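Local coordinates for A-type flavoprotein (Giardia intestinalis, PDB 2Q9U) that probably scavenges oxygen by passing electrons from a bound flavin mononucleotide to a diiron centre in a beta-lactamase-like domain, at residues T260-S265 with V311-P316; A274-D279 with E390-A395; P343-G348 with K376-K381. All blocks are in the same frame, centred on the assembly; numbering follows the deposited sequence.

Contact 1 (T260-S265 with V311-P316). With FMN (flavin mononucleotide), chain F.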
loop_
_atom_site.group_PDB
_atom_site.type_symbol
_atom_site.label_atom_id
_atom_site.label_comp_id
_atom_site.label_asym_id
_atom_site.label_seq_id
_atom_site.Cartn_x
_atom_site.Cartn_y
_atom_site.Cartn_z
ATOM N N THR A 260 23.058 8.653 7.613
ATOM C CA THR A 260 21.918 7.907 7.004
ATOM C C THR A 260 22.366 7.090 5.790
ATOM O O THR A 260 23.051 7.632 4.912
ATOM C CB THR A 260 20.781 8.855 6.581
ATOM O OG1 THR A 260 20.314 9.562 7.735
ATOM C CG2 THR A 260 19.575 8.065 5.931
ATOM N N VAL A 261 21.963 5.805 5.733
ATOM C CA VAL A 261 22.225 4.968 4.563
ATOM C C VAL A 261 20.896 4.751 3.819
ATOM O O VAL A 261 19.894 4.397 4.435
ATOM C CB VAL A 261 22.852 3.612 4.931
ATOM C CG1 VAL A 261 23.135 2.802 3.655
ATOM C CG2 VAL A 261 24.154 3.847 5.698
ATOM N N VAL A 262 20.875 5.058 2.530
ATOM C CA VAL A 262 19.670 4.911 1.719
ATOM C C VAL A 262 19.975 3.837 0.670
ATOM O O VAL A 262 20.989 3.921 -0.036
ATOM C CB VAL A 262 19.287 6.238 1.010
ATOM C CG1 VAL A 262 18.038 6.057 0.115
ATOM C CG2 VAL A 262 19.035 7.355 2.059
ATOM N N LEU A 263 19.137 2.811 0.587
ATOM C CA LEU A 263 19.456 1.742 -0.351
ATOM C C LEU A 263 18.240 0.994 -0.830
ATOM O O LEU A 263 17.123 1.191 -0.340
ATOM C CB LEU A 263 20.454 0.722 0.259
ATOM C CG LEU A 263 19.920 -0.290 1.285
ATOM C CD1 LEU A 263 20.786 -1.549 1.358
ATOM C CD2 LEU A 263 19.728 0.336 2.657
ATOM N N ASP A 264 18.480 0.102 -1.777
ATOM C CA ASP A 264 17.515 -0.940 -2.042
ATOM C C ASP A 264 18.343 -2.210 -2.286
ATOM O O ASP A 264 19.547 -2.143 -2.511
ATOM C CB ASP A 264 16.644 -0.579 -3.254
ATOM C CG ASP A 264 15.296 -1.305 -3.263
ATOM O OD1 ASP A 264 15.147 -2.331 -2.544
ATOM O OD2 ASP A 264 14.394 -0.863 -4.015
ATOM N N SER A 265 17.705 -3.361 -2.237
ATOM C CA SER A 265 18.431 -4.629 -2.321
ATOM C C SER A 265 17.415 -5.638 -2.860
ATOM O O SER A 265 16.244 -5.504 -2.596
ATOM C CB SER A 265 18.933 -5.028 -0.910
ATOM O OG SER A 265 19.746 -6.199 -0.946
ATOM N N VAL A 311 26.160 10.797 4.440
ATOM C CA VAL A 311 25.215 9.815 3.872
ATOM C C VAL A 311 25.931 8.709 3.097
ATOM O O VAL A 311 27.078 8.868 2.650
ATOM C CB VAL A 311 24.145 10.484 2.940
ATOM C CG1 VAL A 311 23.282 11.464 3.721
ATOM C CG2 VAL A 311 24.791 11.183 1.682
ATOM N N ALA A 312 25.233 7.594 2.935
ATOM C CA ALA A 312 25.637 6.576 1.953
ATOM C C ALA A 312 24.428 6.137 1.115
ATOM O O ALA A 312 23.298 6.050 1.633
ATOM C CB ALA A 312 26.290 5.363 2.662
ATOM N N PHE A 313 24.669 5.901 -0.178
ATOM C CA PHE A 313 23.663 5.350 -1.067
ATOM C C PHE A 313 24.161 4.048 -1.673
ATOM O O PHE A 313 25.333 3.933 -2.093
ATOM C CB PHE A 313 23.318 6.330 -2.175
ATOM C CG PHE A 313 22.358 7.421 -1.744
ATOM C CD1 PHE A 313 22.790 8.456 -0.895
ATOM C CD2 PHE A 313 21.042 7.412 -2.171
ATOM C CE1 PHE A 313 21.918 9.477 -0.483
ATOM C CE2 PHE A 313 20.156 8.460 -1.787
ATOM C CZ PHE A 313 20.601 9.480 -0.928
ATOM N N ALA A 314 23.265 3.075 -1.752
ATOM C CA ALA A 314 23.677 1.742 -2.162
ATOM C C ALA A 314 22.602 1.074 -2.989
ATOM O O ALA A 314 21.419 1.305 -2.777
ATOM C CB ALA A 314 24.014 0.901 -0.952
ATOM N N SER A 315 23.046 0.239 -3.918
ATOM C CA SER A 315 22.147 -0.560 -4.751
ATOM C C SER A 315 22.942 -1.687 -5.404
ATOM O O SER A 315 24.088 -1.465 -5.806
ATOM C CB SER A 315 21.541 0.322 -5.866
ATOM O OG SER A 315 20.822 -0.444 -6.810
ATOM N N PRO A 316 22.323 -2.880 -5.558
ATOM C CA PRO A 316 22.902 -3.813 -6.531
ATOM C C PRO A 316 22.742 -3.311 -7.949
ATOM O O PRO A 316 21.929 -2.403 -8.223
ATOM C CB PRO A 316 22.085 -5.111 -6.310
ATOM C CG PRO A 316 20.788 -4.663 -5.754
ATOM C CD PRO A 316 21.160 -3.458 -4.863
HETATM N N1 FMN F . 24.360 -7.961 -12.164
HETATM C C2 FMN F . 25.113 -7.225 -13.031
HETATM O O2 FMN F . 26.340 -7.143 -12.859
HETATM N N3 FMN F . 24.511 -6.605 -14.109
HETATM C C4 FMN F . 23.142 -6.678 -14.312
HETATM O O4 FMN F . 22.658 -5.991 -15.209
HETATM C C4A FMN F . 22.357 -7.425 -13.415
HETATM N N5 FMN F . 20.983 -7.569 -13.578
HETATM C C5A FMN F . 20.265 -8.333 -12.663
HETATM C C6 FMN F . 18.882 -8.486 -12.811
HETATM C C7 FMN F . 18.137 -9.248 -11.895
HETATM C C7M FMN F . 16.696 -9.543 -12.221
HETATM C C8 FMN F . 18.773 -9.874 -10.825
HETATM C C8M FMN F . 17.998 -10.610 -9.759
HETATM C C9 FMN F . 20.152 -9.728 -10.676
HETATM C C9A FMN F . 20.905 -8.963 -11.586
HETATM N N10 FMN F . 22.280 -8.811 -11.426
HETATM C C10 FMN F . 22.998 -8.074 -12.344
HETATM C "C1'" FMN F . 23.022 -9.459 -10.295
HETATM C "C2'" FMN F . 22.824 -8.723 -8.972
HETATM O "O2'" FMN F . 23.430 -7.432 -8.972
HETATM C "C3'" FMN F . 23.351 -9.674 -7.894
HETATM O "O3'" FMN F . 22.392 -10.709 -7.746
HETATM C "C4'" FMN F . 23.581 -9.038 -6.539
HETATM O "O4'" FMN F . 24.301 -9.944 -5.713
HETATM C "C5'" FMN F . 22.269 -8.698 -5.843
HETATM O "O5'" FMN F . 22.546 -7.914 -4.695
HETATM P P FMN F . 21.544 -7.989 -3.461
HETATM O O1P FMN F . 21.872 -6.787 -2.593
HETATM O O2P FMN F . 20.148 -7.920 -4.010
HETATM O O3P FMN F . 21.719 -9.279 -2.678
#
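Val262 leans its CB over one face of the Phe313 ring; the two are paired on neighbouring parallel strands, so their side chains lie side by side, pointing the same way. CB stands 3.9 Å from the ring centroid and 20° off its normal, a CH-pi contact offset toward the rim. With CG beside its own backbone N (chi1 -80°), the Phe313 ring swings toward the neighbouring strand, and the branched valine offers a broad aliphatic surface to meet it. Beneath them the backbone ladder alternates: Ala312 N bonds to Thr260 O, Val262 N to Ala312 O, nearly straight at 2.8 Å, and Ala314 N to Val262 O. The last rung, Asp264 N to Ala314 O, is weak at 3.3 Å, where both strands give way to loops. On the other sheet face, Val261 CG2 meets Ala312 CB at 4.0 Å; the small alanines Ala312 and Ala314 leave room there for Phe347. Past the strand ends, Ser265 OG is turned away from its backbone N (chi1 -175°), which leads it to FMN O1P, a 2.8 Å hydrogen bond, while Pro316 CB rests 3.3 Å from FMN O5'. Asp264 OD1 accepts a hydrogen bond from Ser265 N, and OD2 is hydrogen-bonded to Ser325 OG; Asp264 O is buried against Pro316 CD (3.1 Å) without a hydrogen-bond partner. Apolar side chains thus cover both sheet faces, while the loop at the strand's carboxyl end offers the phosphate the Ser265 hydroxyl.

Contact 2 (A274-D279 with E390-A395)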
loop_
_atom_site.group_PDB
_atom_site.type_symbol
_atom_site.label_atom_id
_atom_site.label_comp_id
_atom_site.label_asym_id
_atom_site.label_seq_id
_atom_site.Cartn_x
_atom_site.Cartn_y
_atom_site.Cartn_z
ATOM N N ALA A 274 25.273 -3.027 4.383
ATOM C CA ALA A 274 24.761 -1.770 4.941
ATOM C C ALA A 274 24.732 -1.817 6.445
ATOM O O ALA A 274 25.097 -0.827 7.095
ATOM C CB ALA A 274 23.349 -1.436 4.392
ATOM N N LEU A 275 24.305 -2.953 7.014
ATOM C CA LEU A 275 24.254 -3.068 8.476
ATOM C C LEU A 275 25.654 -2.980 9.110
ATOM O O LEU A 275 25.834 -2.390 10.176
ATOM C CB LEU A 275 23.551 -4.375 8.908
ATOM C CG LEU A 275 22.030 -4.467 8.708
ATOM C CD1 LEU A 275 21.561 -5.920 8.920
ATOM C CD2 LEU A 275 21.295 -3.503 9.673
ATOM N N ALA A 276 26.640 -3.610 8.477
ATOM C CA ALA A 276 28.022 -3.561 8.983
ATOM C C ALA A 276 28.573 -2.127 8.925
ATOM O O ALA A 276 29.220 -1.655 9.869
ATOM C CB ALA A 276 28.946 -4.526 8.175
ATOM N N LEU A 277 28.329 -1.457 7.806
ATOM C CA LEU A 277 28.718 -0.054 7.656
ATOM C C LEU A 277 28.081 0.801 8.757
ATOM O O LEU A 277 28.722 1.674 9.342
ATOM C CB LEU A 277 28.331 0.473 6.276
ATOM C CG LEU A 277 28.836 1.886 5.969
ATOM C CD1 LEU A 277 29.594 1.915 4.665
ATOM C CD2 LEU A 277 27.702 2.859 5.901
ATOM N N LEU A 278 26.796 0.563 9.002
ATOM C CA LEU A 278 26.038 1.319 10.007
ATOM C C LEU A 278 26.623 1.159 11.417
ATOM O O LEU A 278 26.766 2.150 12.173
ATOM C CB LEU A 278 24.601 0.813 9.992
ATOM C CG LEU A 278 23.489 1.752 10.367
ATOM C CD1 LEU A 278 23.267 2.745 9.219
ATOM C CD2 LEU A 278 22.206 0.940 10.711
ATOM N N ASP A 279 26.984 -0.073 11.778
ATOM C CA ASP A 279 27.666 -0.289 13.055
ATOM C C ASP A 279 28.985 0.460 13.149
ATOM O O ASP A 279 29.290 0.984 14.203
ATOM C CB ASP A 279 27.845 -1.770 13.407
ATOM C CG ASP A 279 26.782 -2.263 14.383
ATOM O OD1 ASP A 279 25.590 -1.875 14.222
ATOM O OD2 ASP A 279 27.141 -3.019 15.323
ATOM N N GLU A 390 33.843 -6.582 7.478
ATOM C CA GLU A 390 34.866 -5.807 8.175
ATOM C C GLU A 390 35.261 -4.556 7.390
ATOM O O GLU A 390 35.401 -3.472 7.965
ATOM C CB GLU A 390 36.095 -6.679 8.447
ATOM C CG GLU A 390 37.183 -5.924 9.164
ATOM C CD GLU A 390 38.357 -6.794 9.546
ATOM O OE1 GLU A 390 38.899 -7.481 8.661
ATOM O OE2 GLU A 390 38.735 -6.780 10.741
ATOM N N GLN A 391 35.425 -4.697 6.074
ATOM C CA GLN A 391 35.746 -3.557 5.229
ATOM C C GLN A 391 34.592 -2.533 5.262
ATOM O O GLN A 391 34.815 -1.314 5.299
ATOM C CB GLN A 391 36.047 -4.026 3.801
ATOM C CG GLN A 391 36.351 -2.914 2.836
ATOM C CD GLN A 391 36.680 -3.413 1.444
ATOM O OE1 GLN A 391 36.517 -4.597 1.142
ATOM N NE2 GLN A 391 37.157 -2.511 0.586
ATOM N N ALA A 392 33.362 -3.046 5.275
ATOM C CA ALA A 392 32.177 -2.178 5.343
ATOM C C ALA A 392 32.143 -1.442 6.663
ATOM O O ALA A 392 31.882 -0.243 6.694
ATOM C CB ALA A 392 30.885 -2.991 5.134
ATOM N N TYR A 393 32.406 -2.170 7.744
ATOM C CA TYR A 393 32.453 -1.607 9.102
ATOM C C TYR A 393 33.487 -0.493 9.169
ATOM O O TYR A 393 33.203 0.580 9.714
ATOM C CB TYR A 393 32.759 -2.690 10.143
ATOM C CG TYR A 393 32.849 -2.195 11.577
ATOM C CD1 TYR A 393 34.038 -1.646 12.093
ATOM C CD2 TYR A 393 31.748 -2.282 12.420
ATOM C CE1 TYR A 393 34.098 -1.198 13.431
ATOM C CE2 TYR A 393 31.807 -1.853 13.735
ATOM C CZ TYR A 393 32.963 -1.317 14.235
ATOM O OH TYR A 393 32.941 -0.912 15.561
ATOM N N ASN A 394 34.685 -0.754 8.621
ATOM C CA ASN A 394 35.744 0.264 8.601
ATOM C C ASN A 394 35.394 1.507 7.774
ATOM O O ASN A 394 35.701 2.638 8.179
ATOM C CB ASN A 394 37.082 -0.330 8.135
ATOM C CG ASN A 394 37.643 -1.342 9.126
ATOM O OD1 ASN A 394 37.287 -1.356 10.327
ATOM N ND2 ASN A 394 38.499 -2.215 8.629
ATOM N N ALA A 395 34.779 1.295 6.613
ATOM C CA ALA A 395 34.270 2.400 5.810
ATOM C C ALA A 395 33.233 3.221 6.592
ATOM O O ALA A 395 33.171 4.441 6.438
ATOM C CB ALA A 395 33.711 1.910 4.494
#
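Ala276 and Ala392 meet methyl to methyl, CB to CB at 3.9 Å, and their small size lets the two helices come unusually close, with the axes of the segments only 6.6 Å apart at a crossing angle of -41°. At that separation the backbones themselves touch: Tyr393 CA lies 3.3 Å from Ala276 O, and Leu277 CA is equally near Ala392 O, two reciprocal CA-H...O contacts, equally bent at the hydrogen. The larger side chains pass to the flanks. Leu277 holds CG anti to its backbone N (chi1 -174°), which carries the branch along the neighbouring helix; CB, CG and CD1 all pass near Ala392 O, and CD1 reaches Ala395 CB at 4.1 Å. Its chi2 of 127° is far from a staggered value, a twist that accompanies packing against Phe345 and Val261 of the sheet as well. Tyr393 has the same extended first torsion, but its ring travels along the other flank, bringing CE2 to 3.7 Å from Asp279 C and 4.0 Å from Asp279 CB. Here the aromatic ring lies obliquely against the helix backbone. The Asp279 carboxylate serves another interface: OD2 forms a salt bridge with Arg68 of the second subunit and accepts a hydrogen bond from Gln9 N of that subunit. Alanine therefore suits the line of closest approach, and leucine the side facing the sheet. The arrangement is that of the flavodoxin-like alpha/beta/alpha sandwich, in which the first and last helices pack together on one face of the parallel sheet.

Contact 3 (P343-G348 with K376-K381)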
loop_
_atom_site.group_PDB
_atom_site.type_symbol
_atom_site.label_atom_id
_atom_site.label_comp_id
_atom_site.label_asym_id
_atom_site.label_seq_id
_atom_site.Cartn_x
_atom_site.Cartn_y
_atom_site.Cartn_z
ATOM N N PRO A 343 29.743 14.702 3.146
ATOM C CA PRO A 343 30.485 13.480 2.849
ATOM C C PRO A 343 29.485 12.412 2.370
ATOM O O PRO A 343 28.447 12.252 2.986
ATOM C CB PRO A 343 31.054 13.082 4.214
ATOM C CG PRO A 343 31.139 14.371 4.986
ATOM C CD PRO A 343 29.938 15.148 4.540
ATOM N N ALA A 344 29.763 11.738 1.260
ATOM C CA ALA A 344 28.822 10.755 0.704
ATOM C C ALA A 344 29.570 9.534 0.157
ATOM O O ALA A 344 30.558 9.681 -0.590
ATOM C CB ALA A 344 27.938 11.389 -0.404
ATOM N N PHE A 345 29.087 8.345 0.529
ATOM C CA PHE A 345 29.741 7.076 0.219
ATOM C C PHE A 345 28.749 6.211 -0.574
ATOM O O PHE A 345 27.526 6.404 -0.466
ATOM C CB PHE A 345 30.146 6.387 1.528
ATOM C CG PHE A 345 31.000 5.174 1.352
ATOM C CD1 PHE A 345 32.328 5.297 0.898
ATOM C CD2 PHE A 345 30.508 3.917 1.654
ATOM C CE1 PHE A 345 33.152 4.168 0.738
ATOM C CE2 PHE A 345 31.310 2.767 1.499
ATOM C CZ PHE A 345 32.636 2.893 1.036
ATOM N N ALA A 346 29.271 5.309 -1.404
ATOM C CA ALA A 346 28.406 4.407 -2.182
ATOM C C ALA A 346 28.945 2.989 -2.142
ATOM O O ALA A 346 30.151 2.791 -2.080
ATOM C CB ALA A 346 28.254 4.899 -3.638
ATOM N N PHE A 347 28.051 1.997 -2.168
ATOM C CA PHE A 347 28.493 0.603 -2.209
ATOM C C PHE A 347 27.405 -0.269 -2.821
ATOM O O PHE A 347 26.298 0.198 -3.015
ATOM C CB PHE A 347 28.879 0.089 -0.807
ATOM C CG PHE A 347 27.765 0.177 0.212
ATOM C CD1 PHE A 347 27.509 1.380 0.891
ATOM C CD2 PHE A 347 26.970 -0.934 0.494
ATOM C CE1 PHE A 347 26.468 1.474 1.821
ATOM C CE2 PHE A 347 25.907 -0.845 1.443
ATOM C CZ PHE A 347 25.685 0.357 2.120
ATOM N N GLY A 348 27.718 -1.525 -3.130
ATOM C CA GLY A 348 26.691 -2.400 -3.679
ATOM C C GLY A 348 27.237 -3.647 -4.310
ATOM O O GLY A 348 28.398 -3.688 -4.710
ATOM N N LYS A 376 35.534 4.895 -5.467
ATOM C CA LYS A 376 35.509 3.474 -5.732
ATOM C C LYS A 376 34.372 2.820 -4.953
ATOM O O LYS A 376 33.705 1.918 -5.471
ATOM C CB LYS A 376 36.842 2.840 -5.361
ATOM N N GLY A 377 34.149 3.280 -3.717
ATOM C CA GLY A 377 33.197 2.640 -2.821
ATOM C C GLY A 377 33.582 1.210 -2.467
ATOM O O GLY A 377 34.779 0.847 -2.438
ATOM N N ILE A 378 32.578 0.395 -2.169
ATOM C CA ILE A 378 32.809 -1.032 -1.961
ATOM C C ILE A 378 31.874 -1.776 -2.893
ATOM O O ILE A 378 30.684 -1.539 -2.881
ATOM C CB ILE A 378 32.582 -1.482 -0.495
ATOM C CG1 ILE A 378 33.630 -0.844 0.433
ATOM C CG2 ILE A 378 32.607 -3.011 -0.399
ATOM C CD1 ILE A 378 33.297 -0.945 1.888
ATOM N N THR A 379 32.434 -2.625 -3.747
ATOM C CA THR A 379 31.628 -3.491 -4.590
ATOM C C THR A 379 32.117 -4.927 -4.430
ATOM O O THR A 379 33.258 -5.177 -4.012
ATOM C CB THR A 379 31.670 -3.075 -6.076
ATOM O OG1 THR A 379 33.025 -3.093 -6.547
ATOM C CG2 THR A 379 31.151 -1.676 -6.236
ATOM N N PHE A 380 31.235 -5.862 -4.741
ATOM C CA PHE A 380 31.552 -7.275 -4.614
ATOM C C PHE A 380 30.596 -8.076 -5.479
ATOM O O PHE A 380 29.456 -7.665 -5.722
ATOM C CB PHE A 380 31.464 -7.732 -3.148
ATOM C CG PHE A 380 30.134 -7.459 -2.511
ATOM C CD1 PHE A 380 29.830 -6.177 -2.013
ATOM C CD2 PHE A 380 29.177 -8.466 -2.421
ATOM C CE1 PHE A 380 28.592 -5.911 -1.435
ATOM C CE2 PHE A 380 27.944 -8.226 -1.839
ATOM C CZ PHE A 380 27.636 -6.945 -1.347
ATOM N N LYS A 381 31.064 -9.222 -5.948
ATOM C CA LYS A 381 30.263 -10.132 -6.753
ATOM C C LYS A 381 29.434 -11.138 -5.961
ATOM O O LYS A 381 29.951 -11.969 -5.280
ATOM C CB LYS A 381 31.122 -10.793 -7.847
ATOM C CG LYS A 381 30.488 -11.902 -8.555
ATOM C CD LYS A 381 31.503 -12.639 -9.414
ATOM C CE LYS A 381 32.311 -11.717 -10.228
ATOM N NZ LYS A 381 32.403 -12.157 -11.648
#
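Phe345 sets the rim of its ring against Ile378, CZ lying 3.9 Å from CG1, which sits at the ring edge and near its plane. The Phe345 side chain extends away from its backbone N (chi1 -172°), which carries the ring across to the adjoining strand, where CE1 also comes 3.9 Å from Gly377 CA. Gly377 lies so close to its neighbour, CA to Ala346 O 3.1 Å, that a side chain there would collide with this carbonyl; its positive phi of 63° also suits a residue without a CB. The next pair, Phe347 and Ile378, is in parallel register, with their CB atoms 4.0 Å apart, while the Phe347 ring leads away from Ile378 and packs on Ala274 of helix 269-283. These strands are the last two of the flavodoxin-like five-stranded parallel sheet, joined by a beta-alpha-beta crossover through helix 356-367, with 378-381 outermost within the chain. Their pairing is loose: Gly348 N bonds to Ile378 O at 3.0 Å, whereas Ile378 N to Ala346 O is weak at 3.4 Å. Gly348 adopts an extended backbone in which a CB would press on the preceding carbonyl oxygen. Beyond it, Thr379 CA approaches Gly348 O at 3.2 Å, and Thr379 CB and CG2 lie beside the same oxygen. Phe380 slants its ring past Gly348, with CE1 nearest the carbonyl carbon, and reaches Thr269 of the FMN site.

How the contacts relate
All three contacts lie in the flavodoxin-like domain. Contacts 1 and 3 belong to one parallel sheet and are joined by backbone bonds between strands 310-314 and 344-350. Contact 1 is the buried centre of that sheet, regularly bonded except for a weak last bond; contact 3 lies at the sheet's edge, loosely bonded, with Gly377 and Thr379 partly exposed. Contact 2, buried between helices on one sheet face beside the second subunit, packs Leu278 on Val261 of contact 1 and Ala395 on Phe345 of contact 3. Its chemistry is close apolar and backbone packing, with polar partners in that subunit. Of the three, contact 1 alone hydrogen-bonds FMN; contact 3 approaches it through Phe380.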